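Long-range contact in inositol monophosphatase (Zymomonas mobilis, PDB 4N81), which probably hydrolyses phosphate monoesters such as inositol monophosphate, with magnesium as its expected cofactor: residues D199-F211 with L233-G245. Residues are numbered along the deposited sequence; the frame is centred on the assembly and turned at random.
Sequences DLVVEQGLKFYDF and LNKNSVGEVIAAG
Strands 200-203 and 241-244 run antiparallel with axes 4.7 Å apart; Val201 with Ala243 and Glu203 with Val241 form the hydrogen-bonded pairs, and Gly245 N to Asp199 O continues the ladder. Strand 200-203 is the middle of five, and 241-244 lies between it and edge strand 224-226. Valine and isoleucine favour such extended backbone: Val202 CG2 lies alongside Ile242 CG1 at 4.0 Å, packed against helix 250-257. On the other face Val201, Val241 and compact Ala243 meet Tyr190, which with Thr158 satisfies the buried Glu203 carboxylate.

Beyond the strands, Gln204 NE2 donates within its own amide plane to the anti side of Glu240 OE2 (2.9 Å), 31° out of the carboxylate plane, so the flat groups are twisted; Glu164 N holds Gln204 OE1. Gly239 O accepts from Leu206 N. Glycine suits its positive phi (102°) and brings a bare CA within 3.3 Å of Leu206 O.

Farther on, the Asn234-Ser237 type I turn meets two rings. Lys235 CA sits almost centrally over the Phe208 face, 3.4 Å from the centroid, a CH-pi contact. Phe211's crowded chi1 (62°) sets its ring against the turn, Ser237 CB 3.7 Å from CZ; Val241 CG1 lies over one face, offset toward the rim.

Phe208 and Phe211 share a short helical turn with Asp210, which strand 200-203 and its loop probably carry to the predicted magnesium site near Asp89, consistent with the inositol monophosphatase family.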
loop_
_atom_site.group_PDB
_atom_site.type_symbol
_atom_site.label_atom_id
_atom_site.label_comp_id
_atom_site.label_asym_id
_atom_site.label_seq_id
_atom_site.Cartn_x
_atom_site.Cartn_y
_atom_site.Cartn_z
ATOM N N ASP A 199 -5.866 13.944 -2.058
ATOM C CA ASP A 199 -5.877 15.425 -2.182
ATOM C C ASP A 199 -4.631 16.106 -1.685
ATOM O O ASP A 199 -4.297 17.188 -2.168
ATOM C CB ASP A 199 -7.075 16.009 -1.407
ATOM C CG ASP A 199 -8.407 15.428 -1.920
ATOM O OD1 ASP A 199 -9.044 14.624 -1.218
ATOM O OD2 ASP A 199 -8.727 15.691 -3.104
ATOM N N LEU A 200 -3.982 15.511 -0.680
ATOM C CA LEU A 200 -2.763 16.111 -0.105
ATOM C C LEU A 200 -1.758 15.006 0.184
ATOM O O LEU A 200 -2.140 13.916 0.608
ATOM C CB LEU A 200 -3.122 16.785 1.257
ATOM C CG LEU A 200 -3.978 18.054 1.106
ATOM C CD1 LEU A 200 -4.579 18.490 2.489
ATOM C CD2 LEU A 200 -3.173 19.222 0.547
ATOM N N VAL A 201 -0.475 15.293 -0.038
ATOM C CA VAL A 201 0.560 14.451 0.508
ATOM C C VAL A 201 1.521 15.404 1.232
ATOM O O VAL A 201 1.893 16.425 0.679
ATOM C CB VAL A 201 1.343 13.761 -0.624
ATOM C CG1 VAL A 201 2.435 12.828 -0.005
ATOM C CG2 VAL A 201 0.412 12.941 -1.528
ATOM N N VAL A 202 1.929 15.049 2.442
ATOM C CA VAL A 202 2.863 15.882 3.206
ATOM C C VAL A 202 3.942 14.958 3.736
ATOM O O VAL A 202 3.628 13.986 4.439
ATOM C CB VAL A 202 2.150 16.582 4.409
ATOM C CG1 VAL A 202 3.191 17.302 5.328
ATOM C CG2 VAL A 202 1.105 17.574 3.866
ATOM N N GLU A 203 5.209 15.262 3.411
ATOM C CA GLU A 203 6.314 14.449 3.863
ATOM C C GLU A 203 7.486 15.310 4.266
ATOM O O GLU A 203 7.608 16.485 3.854
ATOM C CB GLU A 203 6.754 13.448 2.776
ATOM C CG GLU A 203 5.610 12.379 2.544
ATOM C CD GLU A 203 5.998 11.234 1.610
ATOM O OE1 GLU A 203 6.699 11.480 0.612
ATOM O OE2 GLU A 203 5.576 10.098 1.881
ATOM N N GLN A 204 8.399 14.671 4.987
ATOM C CA GLN A 204 9.619 15.367 5.436
ATOM C C GLN A 204 10.776 14.392 5.364
ATOM O O GLN A 204 10.577 13.172 5.546
ATOM C CB GLN A 204 9.421 15.839 6.894
ATOM C CG GLN A 204 10.637 16.574 7.504
ATOM C CD GLN A 204 10.353 17.070 8.913
ATOM O OE1 GLN A 204 9.900 16.316 9.742
ATOM N NE2 GLN A 204 10.566 18.373 9.165
ATOM N N GLY A 205 11.988 14.909 5.131
ATOM C CA GLY A 205 13.169 14.057 5.125
ATOM C C GLY A 205 13.485 13.421 3.788
ATOM O O GLY A 205 14.391 12.602 3.705
ATOM N N LEU A 206 12.791 13.806 2.719
ATOM C CA LEU A 206 13.112 13.239 1.387
ATOM C C LEU A 206 14.456 13.761 0.828
ATOM O O LEU A 206 14.889 14.895 1.164
ATOM C CB LEU A 206 12.005 13.614 0.369
ATOM C CG LEU A 206 10.746 12.734 0.399
ATOM C CD1 LEU A 206 10.102 12.626 1.704
ATOM C CD2 LEU A 206 9.754 13.300 -0.622
ATOM N N LYS A 207 15.120 12.928 0.013
ATOM C CA LYS A 207 16.309 13.316 -0.760
ATOM C C LYS A 207 15.840 13.794 -2.123
ATOM O O LYS A 207 14.740 13.467 -2.492
ATOM C CB LYS A 207 17.233 12.094 -0.929
ATOM C CG LYS A 207 17.609 11.487 0.424
ATOM C CD LYS A 207 18.398 12.482 1.248
ATOM C CE LYS A 207 18.763 11.920 2.668
ATOM N NZ LYS A 207 17.709 12.170 3.724
ATOM N N PHE A 208 16.679 14.506 -2.887
ATOM C CA PHE A 208 16.238 15.016 -4.192
ATOM C C PHE A 208 15.841 13.854 -5.138
ATOM O O PHE A 208 14.906 13.982 -5.954
ATOM C CB PHE A 208 17.352 15.881 -4.838
ATOM C CG PHE A 208 16.909 16.648 -6.086
ATOM C CD1 PHE A 208 15.696 17.321 -6.124
ATOM C CD2 PHE A 208 17.743 16.737 -7.192
ATOM C CE1 PHE A 208 15.290 18.047 -7.272
ATOM C CE2 PHE A 208 17.376 17.490 -8.345
ATOM C CZ PHE A 208 16.143 18.138 -8.387
ATOM N N TYR A 209 16.496 12.704 -4.979
ATOM C CA TYR A 209 16.187 11.511 -5.771
ATOM C C TYR A 209 14.733 11.115 -5.543
ATOM O O TYR A 209 14.126 10.477 -6.406
ATOM C CB TYR A 209 16.984 10.268 -5.244
ATOM C CG TYR A 209 18.454 10.437 -5.162
ATOM C CD1 TYR A 209 19.263 10.197 -6.292
ATOM C CD2 TYR A 209 19.059 10.822 -3.984
ATOM C CE1 TYR A 209 20.644 10.337 -6.246
ATOM C CE2 TYR A 209 20.438 10.979 -3.919
ATOM C CZ TYR A 209 21.237 10.734 -5.050
ATOM O OH TYR A 209 22.623 10.880 -4.964
ATOM N N ASP A 210 14.216 11.411 -4.366
ATOM C CA ASP A 210 12.855 10.977 -4.048
ATOM C C ASP A 210 11.740 11.900 -4.572
ATOM O O ASP A 210 10.609 11.445 -4.622
ATOM C CB ASP A 210 12.645 10.897 -2.529
ATOM C CG ASP A 210 13.678 9.986 -1.809
ATOM O OD1 ASP A 210 14.065 8.939 -2.376
ATOM O OD2 ASP A 210 14.081 10.359 -0.678
ATOM N N PHE A 211 12.029 13.159 -4.945
ATOM C CA PHE A 211 10.946 14.075 -5.365
ATOM C C PHE A 211 11.123 14.787 -6.701
ATOM O O PHE A 211 10.138 15.348 -7.280
ATOM C CB PHE A 211 10.560 15.096 -4.244
ATOM C CG PHE A 211 11.681 16.021 -3.835
ATOM C CD1 PHE A 211 11.937 17.191 -4.547
ATOM C CD2 PHE A 211 12.472 15.730 -2.733
ATOM C CE1 PHE A 211 12.955 18.080 -4.150
ATOM C CE2 PHE A 211 13.491 16.589 -2.340
ATOM C CZ PHE A 211 13.737 17.773 -3.041
ATOM N N LEU A 233 10.409 23.509 -5.249
ATOM C CA LEU A 233 11.335 22.474 -4.860
ATOM C C LEU A 233 12.423 22.477 -5.914
ATOM O O LEU A 233 12.160 22.675 -7.115
ATOM C CB LEU A 233 10.615 21.129 -4.847
ATOM C CG LEU A 233 9.546 21.025 -3.757
ATOM C CD1 LEU A 233 8.612 19.813 -3.929
ATOM C CD2 LEU A 233 10.298 20.955 -2.379
ATOM N N ASN A 234 13.651 22.292 -5.471
ATOM C CA ASN A 234 14.786 22.271 -6.376
ATOM C C ASN A 234 15.847 21.337 -5.857
ATOM O O ASN A 234 15.669 20.689 -4.810
ATOM C CB ASN A 234 15.303 23.677 -6.731
ATOM C CG ASN A 234 15.965 24.404 -5.567
ATOM O OD1 ASN A 234 16.417 23.792 -4.597
ATOM N ND2 ASN A 234 16.056 25.746 -5.696
ATOM N N LYS A 235 16.966 21.273 -6.574
ATOM C CA LYS A 235 17.986 20.275 -6.328
ATOM C C LYS A 235 18.509 20.388 -4.915
ATOM O O LYS A 235 19.021 19.430 -4.323
ATOM C CB LYS A 235 19.157 20.518 -7.305
ATOM C CG LYS A 235 20.391 19.692 -6.973
ATOM C CD LYS A 235 21.658 20.061 -7.799
ATOM C CE LYS A 235 22.927 19.661 -7.006
ATOM N NZ LYS A 235 24.180 19.645 -7.790
ATOM N N ASN A 236 18.377 21.570 -4.369
ATOM C CA ASN A 236 18.863 21.819 -3.033
ATOM C C ASN A 236 17.890 21.849 -1.845
ATOM O O ASN A 236 18.323 22.090 -0.711
ATOM C CB ASN A 236 19.714 23.052 -3.079
ATOM C CG ASN A 236 21.124 22.697 -2.871
ATOM O OD1 ASN A 236 21.771 21.989 -3.728
ATOM N ND2 ASN A 236 21.610 23.036 -1.661
ATOM N N SER A 237 16.611 21.574 -2.116
ATOM C CA SER A 237 15.578 21.521 -1.095
ATOM C C SER A 237 15.890 20.419 -0.047
ATOM O O SER A 237 16.376 19.308 -0.375
ATOM C CB SER A 237 14.236 21.249 -1.747
ATOM O OG SER A 237 13.923 22.343 -2.629
ATOM N N VAL A 238 15.608 20.734 1.214
ATOM C CA VAL A 238 15.904 19.814 2.313
ATOM C C VAL A 238 14.949 18.644 2.398
ATOM O O VAL A 238 15.222 17.685 3.116
ATOM C CB VAL A 238 15.953 20.538 3.686
ATOM C CG1 VAL A 238 16.997 21.671 3.616
ATOM C CG2 VAL A 238 14.571 21.058 4.032
ATOM N N GLY A 239 13.859 18.702 1.643
ATOM C CA GLY A 239 12.991 17.516 1.506
ATOM C C GLY A 239 11.719 17.534 2.318
ATOM O O GLY A 239 11.150 16.472 2.634
ATOM N N GLU A 240 11.324 18.728 2.762
ATOM C CA GLU A 240 9.965 18.953 3.261
ATOM C C GLU A 240 9.136 19.232 2.006
ATOM O O GLU A 240 9.472 20.157 1.258
ATOM C CB GLU A 240 9.965 20.200 4.174
ATOM C CG GLU A 240 10.596 19.830 5.518
ATOM C CD GLU A 240 10.846 21.023 6.458
ATOM O OE1 GLU A 240 10.579 22.199 6.088
ATOM O OE2 GLU A 240 11.317 20.738 7.580
ATOM N N VAL A 241 8.057 18.476 1.812
ATOM C CA VAL A 241 7.262 18.658 0.614
ATOM C C VAL A 241 5.801 18.666 0.980
ATOM O O VAL A 241 5.376 17.981 1.924
ATOM C CB VAL A 241 7.518 17.530 -0.479
ATOM C CG1 VAL A 241 9.020 17.452 -0.866
ATOM C CG2 VAL A 241 7.108 16.199 0.010
ATOM N N ILE A 242 5.031 19.423 0.196
ATOM C CA ILE A 242 3.563 19.307 0.236
ATOM C C ILE A 242 3.077 19.271 -1.210
ATOM O O ILE A 242 3.553 20.072 -2.046
ATOM C CB ILE A 242 2.896 20.443 1.029
ATOM C CG1 ILE A 242 1.375 20.318 0.968
ATOM C CG2 ILE A 242 3.397 21.883 0.506
ATOM C CD1 ILE A 242 0.678 21.177 2.029
ATOM N N ALA A 243 2.207 18.300 -1.504
ATOM C CA ALA A 243 1.582 18.218 -2.819
ATOM C C ALA A 243 0.071 18.336 -2.580
ATOM O O ALA A 243 -0.430 17.743 -1.612
ATOM C CB ALA A 243 1.953 16.847 -3.497
ATOM N N ALA A 244 -0.622 19.106 -3.421
ATOM C CA ALA A 244 -2.070 19.237 -3.331
ATOM C C ALA A 244 -2.649 19.042 -4.723
ATOM O O ALA A 244 -2.059 19.540 -5.692
ATOM C CB ALA A 244 -2.436 20.641 -2.833
ATOM N N GLY A 245 -3.812 18.385 -4.830
ATOM C CA GLY A 245 -4.452 18.256 -6.153
ATOM C C GLY A 245 -5.120 19.579 -6.526
ATOM O O GLY A 245 -5.333 19.879 -7.706
HETATM O O HOH W 1 13.351 17.331 5.159
HETATM O O HOH W 2 16.821 16.672 0.343
HETATM O O HOH W 3 16.631 15.003 3.732
#